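Copper-containing nitrite reductase (Thermus scotoductus, PDB 6HBE) probably reduces nitrite to nitric oxide with electrons from cytochrome c, working as a copper-containing homotrimer in denitrification. Local coordinates at residues I158-A163 and I202-V207; Y226-P231 and P245-V250; L154-I159 and P290-E295; T212-V217 and A238-A243. All blocks are in the same frame, centred on the assembly; numbering follows the deposited sequence.

Interaction 1: I158-A163 and I202-V207; sequences IIQSEA and IYFLNV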
# COMPACT_ATOMS: atom_id res chain seq x y z
N ILE C 158 5.47 13.27 -18.80
CA ILE C 158 5.14 11.89 -18.40
C ILE C 158 4.07 11.84 -17.27
O ILE C 158 4.27 12.44 -16.22
CB ILE C 158 6.42 11.18 -17.83
CG1 ILE C 158 7.58 11.18 -18.85
CG2 ILE C 158 6.09 9.74 -17.41
CD1 ILE C 158 7.41 10.16 -19.96
N ILE C 159 3.00 11.08 -17.48
CA ILE C 159 2.06 10.72 -16.41
C ILE C 159 2.24 9.26 -16.07
O ILE C 159 2.33 8.43 -16.99
CB ILE C 159 0.59 10.99 -16.80
CG1 ILE C 159 0.29 12.49 -16.65
CG2 ILE C 159 -0.39 10.16 -15.98
CD1 ILE C 159 -1.04 12.96 -17.23
N GLN C 160 2.31 8.97 -14.77
CA GLN C 160 2.14 7.63 -14.25
C GLN C 160 0.72 7.41 -13.76
O GLN C 160 0.22 8.23 -13.00
CB GLN C 160 3.14 7.36 -13.10
CG GLN C 160 3.09 5.91 -12.61
CD GLN C 160 4.10 5.61 -11.50
OE1 GLN C 160 5.30 5.96 -11.60
NE2 GLN C 160 3.62 4.99 -10.42
N SER C 161 0.11 6.28 -14.11
CA SER C 161 -1.28 6.00 -13.69
C SER C 161 -1.52 4.50 -13.60
O SER C 161 -0.78 3.70 -14.19
CB SER C 161 -2.29 6.65 -14.66
OG SER C 161 -2.28 6.03 -15.95
N GLU C 162 -2.58 4.14 -12.86
CA GLU C 162 -2.95 2.76 -12.55
C GLU C 162 -4.23 2.36 -13.26
O GLU C 162 -5.06 3.21 -13.55
CB GLU C 162 -3.18 2.61 -11.01
CG GLU C 162 -1.96 2.96 -10.15
CD GLU C 162 -2.29 3.63 -8.82
OE1 GLU C 162 -3.43 3.47 -8.24
OE2 GLU C 162 -1.38 4.41 -8.35
N ALA C 163 -4.40 1.05 -13.53
CA ALA C 163 -5.65 0.50 -14.03
C ALA C 163 -6.11 -0.60 -13.09
O ALA C 163 -5.28 -1.33 -12.56
CB ALA C 163 -5.48 -0.07 -15.43
N ILE C 202 12.19 17.14 -17.73
CA ILE C 202 11.14 16.12 -17.57
C ILE C 202 10.04 16.77 -16.71
O ILE C 202 10.34 17.38 -15.67
CB ILE C 202 11.69 14.83 -16.90
CG1 ILE C 202 12.83 14.23 -17.75
CG2 ILE C 202 10.58 13.79 -16.71
CD1 ILE C 202 13.68 13.22 -17.00
N TYR C 203 8.81 16.68 -17.17
CA TYR C 203 7.63 17.17 -16.44
C TYR C 203 6.88 15.89 -16.02
O TYR C 203 6.32 15.21 -16.88
CB TYR C 203 6.78 18.05 -17.36
CG TYR C 203 7.46 19.33 -17.86
CD1 TYR C 203 8.38 19.29 -18.93
CD2 TYR C 203 7.15 20.57 -17.31
CE1 TYR C 203 8.99 20.46 -19.40
CE2 TYR C 203 7.75 21.75 -17.77
CZ TYR C 203 8.68 21.68 -18.82
OH TYR C 203 9.29 22.82 -19.30
N PHE C 204 6.90 15.58 -14.72
CA PHE C 204 6.37 14.29 -14.21
C PHE C 204 5.19 14.52 -13.27
O PHE C 204 5.31 15.28 -12.31
CB PHE C 204 7.47 13.54 -13.45
CG PHE C 204 7.00 12.25 -12.80
CD1 PHE C 204 6.45 11.25 -13.57
CD2 PHE C 204 7.16 12.03 -11.44
CE1 PHE C 204 6.02 10.07 -13.00
CE2 PHE C 204 6.76 10.82 -10.87
CZ PHE C 204 6.16 9.86 -11.66
N LEU C 205 4.07 13.82 -13.52
CA LEU C 205 2.91 13.85 -12.64
C LEU C 205 2.51 12.42 -12.33
O LEU C 205 2.23 11.64 -13.25
CB LEU C 205 1.74 14.60 -13.31
CG LEU C 205 0.34 14.54 -12.65
CD1 LEU C 205 0.33 15.20 -11.30
CD2 LEU C 205 -0.75 15.14 -13.51
N ASN C 206 2.45 12.07 -11.05
CA ASN C 206 1.88 10.76 -10.62
C ASN C 206 0.41 11.00 -10.33
O ASN C 206 0.10 11.63 -9.31
CB ASN C 206 2.57 10.18 -9.35
CG ASN C 206 2.00 8.84 -8.92
OD1 ASN C 206 1.27 8.17 -9.69
ND2 ASN C 206 2.29 8.43 -7.67
N VAL C 207 -0.49 10.49 -11.16
CA VAL C 207 -1.92 10.67 -10.87
C VAL C 207 -2.44 9.61 -9.87
O VAL C 207 -3.51 9.77 -9.30
CB VAL C 207 -2.86 10.68 -12.11
CG1 VAL C 207 -2.43 11.69 -13.15
CG2 VAL C 207 -3.04 9.31 -12.71
O HOH W 1 0.71 5.38 -10.04

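Interaction 2: Y226-P231 and P245-V250; sequences YYQGNP and PSDSWV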
# COMPACT_ATOMS: atom_id res chain seq x y z
N TYR C 226 12.37 20.23 -8.94
CA TYR C 226 11.50 21.25 -8.38
C TYR C 226 10.17 20.62 -7.97
O TYR C 226 9.40 20.19 -8.84
CB TYR C 226 11.30 22.37 -9.40
CG TYR C 226 12.61 22.88 -9.96
CD1 TYR C 226 13.18 22.29 -11.10
CD2 TYR C 226 13.30 23.93 -9.36
CE1 TYR C 226 14.41 22.74 -11.60
CE2 TYR C 226 14.51 24.39 -9.86
CZ TYR C 226 15.06 23.80 -10.98
OH TYR C 226 16.27 24.25 -11.48
N TYR C 227 9.90 20.55 -6.68
CA TYR C 227 8.65 19.97 -6.18
C TYR C 227 7.44 20.83 -6.60
O TYR C 227 7.48 22.07 -6.47
CB TYR C 227 8.69 19.75 -4.67
CG TYR C 227 7.47 19.02 -4.05
CD1 TYR C 227 7.08 17.74 -4.46
CD2 TYR C 227 6.74 19.62 -3.02
CE1 TYR C 227 5.98 17.10 -3.87
CE2 TYR C 227 5.65 18.98 -2.41
CZ TYR C 227 5.27 17.72 -2.83
OH TYR C 227 4.16 17.14 -2.21
N GLN C 228 6.44 20.16 -7.17
CA GLN C 228 5.25 20.74 -7.84
C GLN C 228 5.57 21.45 -9.16
O GLN C 228 4.68 22.06 -9.76
CB GLN C 228 4.50 21.69 -6.91
CG GLN C 228 4.17 21.06 -5.54
CD GLN C 228 2.93 20.17 -5.59
OE1 GLN C 228 1.93 20.53 -6.20
NE2 GLN C 228 2.97 19.04 -4.89
N GLY C 229 6.81 21.38 -9.62
CA GLY C 229 7.27 22.22 -10.74
C GLY C 229 7.53 23.71 -10.43
O GLY C 229 7.82 24.49 -11.37
N ASN C 230 7.42 24.11 -9.17
CA ASN C 230 7.69 25.50 -8.78
C ASN C 230 9.20 25.74 -8.61
O ASN C 230 9.83 25.08 -7.77
CB ASN C 230 6.95 25.86 -7.47
CG ASN C 230 6.97 27.36 -7.18
OD1 ASN C 230 8.04 27.96 -7.07
ND2 ASN C 230 5.79 27.96 -7.03
N PRO C 231 9.77 26.72 -9.35
CA PRO C 231 11.23 26.95 -9.25
C PRO C 231 11.81 27.16 -7.87
O PRO C 231 12.98 26.88 -7.69
CB PRO C 231 11.46 28.21 -10.10
CG PRO C 231 10.34 28.23 -11.06
CD PRO C 231 9.15 27.64 -10.33
N PRO C 245 0.11 10.24 -4.93
CA PRO C 245 -0.95 10.61 -5.89
C PRO C 245 -1.23 12.12 -5.97
O PRO C 245 -1.55 12.72 -4.96
CB PRO C 245 -2.16 9.81 -5.41
CG PRO C 245 -1.54 8.59 -4.79
CD PRO C 245 -0.31 9.11 -4.08
N SER C 246 -1.17 12.66 -7.20
CA SER C 246 -1.26 14.10 -7.57
C SER C 246 -0.07 14.97 -7.23
O SER C 246 -0.13 16.21 -7.43
CB SER C 246 -2.59 14.77 -7.11
OG SER C 246 -2.72 16.07 -7.69
N ASP C 247 1.02 14.38 -6.72
CA ASP C 247 2.31 15.07 -6.63
C ASP C 247 2.99 15.13 -8.01
O ASP C 247 2.80 14.25 -8.86
CB ASP C 247 3.31 14.35 -5.69
CG ASP C 247 3.08 14.62 -4.19
OD1 ASP C 247 2.69 15.77 -3.80
OD2 ASP C 247 3.41 13.68 -3.39
N SER C 248 3.80 16.14 -8.21
CA SER C 248 4.51 16.36 -9.48
C SER C 248 5.90 16.93 -9.25
O SER C 248 6.19 17.43 -8.15
CB SER C 248 3.74 17.35 -10.37
OG SER C 248 3.78 18.69 -9.80
N TRP C 249 6.75 16.81 -10.28
CA TRP C 249 8.10 17.35 -10.30
C TRP C 249 8.44 17.90 -11.68
O TRP C 249 7.96 17.37 -12.68
CB TRP C 249 9.14 16.25 -9.97
CG TRP C 249 9.12 15.73 -8.56
CD1 TRP C 249 8.39 14.64 -8.09
CD2 TRP C 249 9.85 16.23 -7.44
NE1 TRP C 249 8.63 14.46 -6.76
CE2 TRP C 249 9.52 15.41 -6.32
CE3 TRP C 249 10.77 17.28 -7.26
CZ2 TRP C 249 10.10 15.60 -5.05
CZ3 TRP C 249 11.32 17.49 -5.97
CH2 TRP C 249 10.96 16.66 -4.88
N VAL C 250 9.27 18.96 -11.73
CA VAL C 250 10.12 19.24 -12.93
C VAL C 250 11.58 18.83 -12.61
O VAL C 250 12.08 19.11 -11.52
CB VAL C 250 10.03 20.72 -13.37
CG1 VAL C 250 11.03 21.05 -14.46
CG2 VAL C 250 8.63 21.01 -13.87

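Interaction 3: L154-I159 and P290-E295; sequences LKLYII and PEVRAE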
# COMPACT_ATOMS: atom_id res chain seq x y z
N LEU C 154 15.49 18.54 -25.37
CA LEU C 154 14.22 17.82 -25.50
C LEU C 154 13.42 17.91 -24.17
O LEU C 154 13.99 17.75 -23.09
CB LEU C 154 14.47 16.36 -25.86
CG LEU C 154 13.29 15.44 -26.18
CD1 LEU C 154 12.43 15.87 -27.38
CD2 LEU C 154 13.83 14.05 -26.42
N LYS C 155 12.12 18.20 -24.29
CA LYS C 155 11.16 18.15 -23.17
C LYS C 155 10.39 16.84 -23.23
O LYS C 155 9.92 16.44 -24.30
CB LYS C 155 10.21 19.33 -23.23
CG LYS C 155 10.88 20.68 -22.99
CD LYS C 155 9.87 21.81 -23.15
CE LYS C 155 10.44 23.14 -22.65
NZ LYS C 155 9.43 24.22 -22.80
N LEU C 156 10.23 16.20 -22.07
CA LEU C 156 9.54 14.93 -21.94
C LEU C 156 8.45 15.15 -20.88
O LEU C 156 8.77 15.54 -19.76
CB LEU C 156 10.49 13.85 -21.48
CG LEU C 156 11.73 13.55 -22.34
CD1 LEU C 156 12.53 12.45 -21.70
CD2 LEU C 156 11.34 13.14 -23.76
N TYR C 157 7.19 14.93 -21.26
CA TYR C 157 6.03 15.06 -20.36
C TYR C 157 5.48 13.66 -20.08
O TYR C 157 5.09 12.93 -21.03
CB TYR C 157 4.97 15.96 -20.99
CG TYR C 157 5.41 17.40 -21.32
CD1 TYR C 157 5.95 17.71 -22.58
CD2 TYR C 157 5.19 18.44 -20.45
CE1 TYR C 157 6.29 19.01 -22.93
CE2 TYR C 157 5.52 19.74 -20.79
CZ TYR C 157 6.08 20.02 -22.05
OH TYR C 157 6.44 21.30 -22.42
N ILE C 158 5.47 13.27 -18.80
CA ILE C 158 5.14 11.89 -18.40
C ILE C 158 4.07 11.84 -17.27
O ILE C 158 4.27 12.44 -16.22
CB ILE C 158 6.42 11.18 -17.83
CG1 ILE C 158 7.58 11.18 -18.85
CG2 ILE C 158 6.09 9.74 -17.41
CD1 ILE C 158 7.41 10.16 -19.96
N ILE C 159 3.00 11.08 -17.48
CA ILE C 159 2.06 10.72 -16.41
C ILE C 159 2.24 9.26 -16.07
O ILE C 159 2.33 8.43 -16.99
CB ILE C 159 0.59 10.99 -16.80
CG1 ILE C 159 0.29 12.49 -16.65
CG2 ILE C 159 -0.39 10.16 -15.98
CD1 ILE C 159 -1.04 12.96 -17.23
N PRO C 290 9.92 15.07 -32.14
CA PRO C 290 8.99 15.98 -31.46
C PRO C 290 8.84 15.64 -29.96
O PRO C 290 9.01 14.47 -29.57
CB PRO C 290 7.66 15.76 -32.19
CG PRO C 290 7.97 14.92 -33.39
CD PRO C 290 9.22 14.18 -33.10
N GLU C 291 8.52 16.64 -29.15
CA GLU C 291 8.35 16.47 -27.71
C GLU C 291 7.40 15.32 -27.35
O GLU C 291 6.39 15.08 -28.02
CB GLU C 291 7.93 17.77 -27.04
CG GLU C 291 6.57 18.29 -27.44
CD GLU C 291 6.16 19.57 -26.72
OE1 GLU C 291 7.04 20.33 -26.28
OE2 GLU C 291 4.94 19.77 -26.58
N VAL C 292 7.72 14.63 -26.27
CA VAL C 292 6.91 13.49 -25.80
C VAL C 292 5.78 14.10 -24.96
O VAL C 292 6.05 14.71 -23.92
CB VAL C 292 7.76 12.50 -24.99
CG1 VAL C 292 6.89 11.38 -24.37
CG2 VAL C 292 8.82 11.88 -25.90
N ARG C 293 4.56 13.99 -25.46
CA ARG C 293 3.36 14.53 -24.79
C ARG C 293 2.77 13.50 -23.79
O ARG C 293 2.76 12.26 -24.03
CB ARG C 293 2.29 14.90 -25.84
CG ARG C 293 2.76 15.90 -26.91
CD ARG C 293 1.74 16.08 -28.03
NE ARG C 293 0.52 16.70 -27.50
CZ ARG C 293 0.38 17.97 -27.14
NH1 ARG C 293 1.33 18.87 -27.33
NH2 ARG C 293 -0.79 18.36 -26.64
N ALA C 294 2.16 14.02 -22.73
CA ALA C 294 1.62 13.17 -21.66
C ALA C 294 0.18 12.79 -21.98
O ALA C 294 -0.75 13.17 -21.24
CB ALA C 294 1.72 13.87 -20.34
N GLU C 295 0.02 11.98 -23.04
CA GLU C 295 -1.28 11.68 -23.64
C GLU C 295 -1.30 10.22 -24.02
O GLU C 295 -0.30 9.68 -24.53
CB GLU C 295 -1.52 12.53 -24.91
CG GLU C 295 -1.68 14.02 -24.64
CD GLU C 295 -1.75 14.92 -25.87
OE1 GLU C 295 -1.34 14.49 -26.98
OE2 GLU C 295 -2.14 16.12 -25.72
O HOH W 2 5.98 22.16 -24.72

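Interaction 4: T212-V217 and A238-A243; sequences TSTLHV and AQTALA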
# COMPACT_ATOMS: atom_id res chain seq x y z
N THR C 212 2.24 5.31 -4.53
CA THR C 212 3.32 6.31 -4.56
C THR C 212 4.35 5.85 -5.60
O THR C 212 4.43 4.65 -5.92
CB THR C 212 3.91 6.41 -3.12
OG1 THR C 212 2.91 6.97 -2.25
CG2 THR C 212 5.22 7.23 -3.04
N SER C 213 5.12 6.80 -6.13
CA SER C 213 6.15 6.58 -7.16
C SER C 213 7.48 7.13 -6.69
O SER C 213 7.51 8.13 -5.96
CB SER C 213 5.75 7.28 -8.47
OG SER C 213 6.67 7.03 -9.53
N THR C 214 8.57 6.50 -7.10
CA THR C 214 9.93 7.03 -6.91
C THR C 214 10.61 6.98 -8.28
O THR C 214 11.21 5.97 -8.66
CB THR C 214 10.76 6.28 -5.82
OG1 THR C 214 10.60 4.86 -5.95
CG2 THR C 214 10.26 6.69 -4.41
N LEU C 215 10.53 8.09 -9.01
CA LEU C 215 11.04 8.13 -10.41
C LEU C 215 12.56 8.12 -10.44
O LEU C 215 13.19 8.79 -9.63
CB LEU C 215 10.52 9.33 -11.18
CG LEU C 215 10.67 9.27 -12.71
CD1 LEU C 215 9.79 8.22 -13.32
CD2 LEU C 215 10.33 10.61 -13.34
N HIS C 216 13.13 7.34 -11.35
CA HIS C 216 14.58 7.06 -11.40
C HIS C 216 15.04 6.91 -12.86
O HIS C 216 14.26 6.43 -13.69
CB HIS C 216 14.88 5.78 -10.59
CG HIS C 216 16.28 5.26 -10.73
ND1 HIS C 216 17.38 5.87 -10.14
CD2 HIS C 216 16.76 4.16 -11.36
CE1 HIS C 216 18.47 5.17 -10.42
NE2 HIS C 216 18.12 4.13 -11.16
N VAL C 217 16.28 7.29 -13.17
CA VAL C 217 16.93 6.93 -14.47
C VAL C 217 18.20 6.11 -14.22
O VAL C 217 19.09 6.57 -13.53
CB VAL C 217 17.28 8.18 -15.36
CG1 VAL C 217 18.02 7.74 -16.63
CG2 VAL C 217 16.04 8.92 -15.77
N ALA C 238 19.73 13.92 -6.88
CA ALA C 238 18.83 12.87 -6.43
C ALA C 238 18.77 11.62 -7.32
O ALA C 238 18.65 11.71 -8.57
CB ALA C 238 17.42 13.45 -6.25
N GLN C 239 18.82 10.47 -6.68
CA GLN C 239 18.57 9.19 -7.38
C GLN C 239 17.09 8.88 -7.62
O GLN C 239 16.78 8.02 -8.44
CB GLN C 239 19.25 8.03 -6.64
CG GLN C 239 18.49 7.49 -5.43
CD GLN C 239 19.40 6.88 -4.38
OE1 GLN C 239 19.84 5.74 -4.50
NE2 GLN C 239 19.65 7.64 -3.33
N THR C 240 16.20 9.52 -6.85
CA THR C 240 14.78 9.32 -6.92
C THR C 240 14.01 10.66 -6.74
O THR C 240 14.50 11.56 -6.05
CB THR C 240 14.27 8.36 -5.82
OG1 THR C 240 14.91 8.64 -4.58
CG2 THR C 240 14.48 6.92 -6.20
N ALA C 241 12.83 10.74 -7.35
CA ALA C 241 11.85 11.79 -7.13
C ALA C 241 10.57 11.18 -6.52
O ALA C 241 9.77 10.56 -7.24
CB ALA C 241 11.54 12.49 -8.44
N LEU C 242 10.42 11.31 -5.21
CA LEU C 242 9.28 10.76 -4.45
C LEU C 242 7.97 11.55 -4.79
O LEU C 242 7.94 12.78 -4.69
CB LEU C 242 9.59 10.85 -2.95
CG LEU C 242 8.45 10.44 -2.01
CD1 LEU C 242 8.12 8.96 -2.16
CD2 LEU C 242 8.75 10.76 -0.58
N ALA C 243 6.92 10.83 -5.22
CA ALA C 243 5.62 11.45 -5.58
C ALA C 243 4.44 10.58 -5.18
O ALA C 243 4.24 9.48 -5.74
CB ALA C 243 5.59 11.74 -7.08
O HOH W 3 17.95 8.78 -11.28

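Interaction 1: I158-A163 and I202-V207
Gln160 and Phe204 meet on neighbouring parallel strands of a cupredoxin-type beta sandwich. The backbones are paired from Ile158-Phe204 to Gln160-Asn206 by four hydrogen bonds, beginning with Ile158 N to Tyr203 O at 2.9 Å.

Gln160 shows how an inward side chain is used along its length. Its CB rests 4.0 Å from Phe204 CE1, with the ring neither face-on nor edge-on to it. With CG anti to the backbone N (chi1 -175°) and the chain extended, CG passes Asn206 OD1 at 4.1 Å and the amide is carried beyond the aromatic ring. At the tip, OE1 lies near Phe204 CZ and bonds to Ser213 OG of the opposing sheet, while NE2 donates to a water at 3.0 Å. That water in turn donates to Glu162 OE2 and Asn206 OD1, so three buried polar groups share one solvent molecule. Asn206 ND2 is taken up by Ala243 O and Leu211 O.

Were Phe204 replaced by an alanine, Gln160 CB and Ile158 CG2 would probably lose the ring they pack on and a gap would open between the sheets.

Ile159, Leu205 and Val207 face the other way, toward strands 109-114 and 131-137. Ile159 CG2 touches Val207 CG1 at 3.8 Å, and the tightest carbon pair is Val207 CG2 against Ser161 CB, 3.4 Å apart.

Interaction 2: Y226-P231 and P245-V250
Tyr226 O is gripped by two backbone amides: Val250 N reaches it from the opposite strand at 3.1 Å, and Gly229 N from its own turn at 3.0 Å. The carbonyl thus serves the sheet and closes a type II turn, which overlaps a type I' turn from Tyr227 to Asn230. Gln228 and Gly229 both have positive phi there, and Gly229 CA lies against Val250 CG2 at 3.6 Å, where a side chain would be tight. This is the end of an antiparallel pair in the larger sheet of the second cupredoxin domain, with Tyr226-Val250 hydrogen-bonded and Tyr227-Trp249 not.

On the face shared by Tyr227 and Trp249, Tyr227 CB sits over the indole six-membered ring, 4.0 Å from its centroid, in a CH-pi contact. The two rings themselves are oblique, with planes at 56°. Because CG is anti to the backbone N (chi1 -175°), the phenol runs along the indole to Asp247, and its OH donates to OD1 at 2.6 Å from above the carboxylate plane. Asp247 OD1 also bonds to Thr240 OG1 of the second subunit, while Gln228 OE1 accepts from Gln239 N of that subunit. Ser248 O takes Gln228 N at 2.9 Å, whereas the buried Ser248 N has no partner in the model.

Interaction 3: L154-I159 and P290-E295
A single backbone bridge, Leu156 with Val292, joins a regular strand to a chain that is itself neither helix nor strand. The two run in roughly the same direction, 20° apart. Tyr157 N donates to Val292 O at 2.9 Å, and the return bond from Val292 N to Lys155 O is weak at 3.5 Å.

Side chains add to the two backbone bonds. Leu156 CD2 presses on Val292 CG2 at 3.5 Å, near Ile192, and the Ala294 methyl meets Tyr157 CB at 3.9 Å with Ile159 CG1 just beyond. The Tyr157 ring turns its edge to the loop: Val292 O lies in the ring plane, 3.3 Å from CD1. Further out, the Glu291 carboxylate comes up to CE1 with its plane 67° from the ring, and a water ties Glu291 OE1 to Tyr157 OH. The ring also stacks with Tyr203.

Arg293 points away from the strand and holds Glu295 side-on, NE to OE1 and NH2 to OE2, the latter at 2.8 Å. A longer salt bridge runs to Glu291, completing a salt-bridge network that probably stiffens the exposed side of the loop. Glu295 OE2 is also held by Met54 N.

Strand 177-180 pairs with the later part of strand 154-163, and here a linker on its way to strand 309-311 docks on the earlier part, an isolated beta bridge at the margin of a cupredoxin sheet.

Interaction 4: T212-V217 and A238-A243
His216 ND1 donates to Gln239 O at 2.8 Å, the carbonyl oxygen lying nearly in the imidazole plane and the N-H...O angle being 162°. The ring reaches it because CG stands anti to the backbone N (chi1 171°). A water that accepts from Val217 N at 2.9 Å also lies within reach of this carbonyl and may donate to it.

Next come the antiparallel strands that carry these residues. Ser213-Ala243 and Leu215-Ala241 are hydrogen-bonded pairs, with Ser213 N to Ala243 O at 2.8 Å, and Thr214-Leu242 is the non-hydrogen-bonded pair between them. On the face of Thr214 and Leu242, Leu242 CD1 touches two threonine methyls, 3.5 Å from Thr212 CG2 and 3.8 Å from Thr214 CG2. Thr240 CG2 packs on Thr214 CB at 3.8 Å.

Further out stands the trimer interface. Thr240 OG1 bonds to Asp247 OD1 of the third subunit, Thr214 OG1 to its Pro245 O, and Gln239 OE1 to ND1 of its copper ligand His80. His267, a copper ligand in this protein, meets the His216 ring edge-to-face.

A phenylalanine in place of His216 would probably leave Gln239 O without its side-chain donor and the ring freer to turn beside the metal.

The chemistry implies a fixed imidazole: one nitrogen is spent on a carbonyl, which probably fixes the ring's rotation, about 4 Å from a bound copper. Gln239, which supplies that carbonyl, probably also helps to orient His80 across the interface.

In the fold
All four contacts are built on the second cupredoxin domain, interaction 3 bringing in the linker that follows it. Interactions 1, 2 and 3 share its six-stranded sheet: strand 199-208 stands between strands 154-163 and 248-254, and the centre of interaction 1 is about 11 Å from those of both 2 and 3. Interaction 4 belongs to the facing five-stranded sheet, its centre about 12 Å from those of 1 and 2 and about 17 Å from that of 3. Along the chain, interaction 1 closes before 2 and 4 open, and these alternate their segments; interaction 3 starts on the same strand as 1 and encloses both. Trp249 NE1 to Leu242 O joins the two sheets, and interactions 2 and 4 each also touch neighbouring subunits.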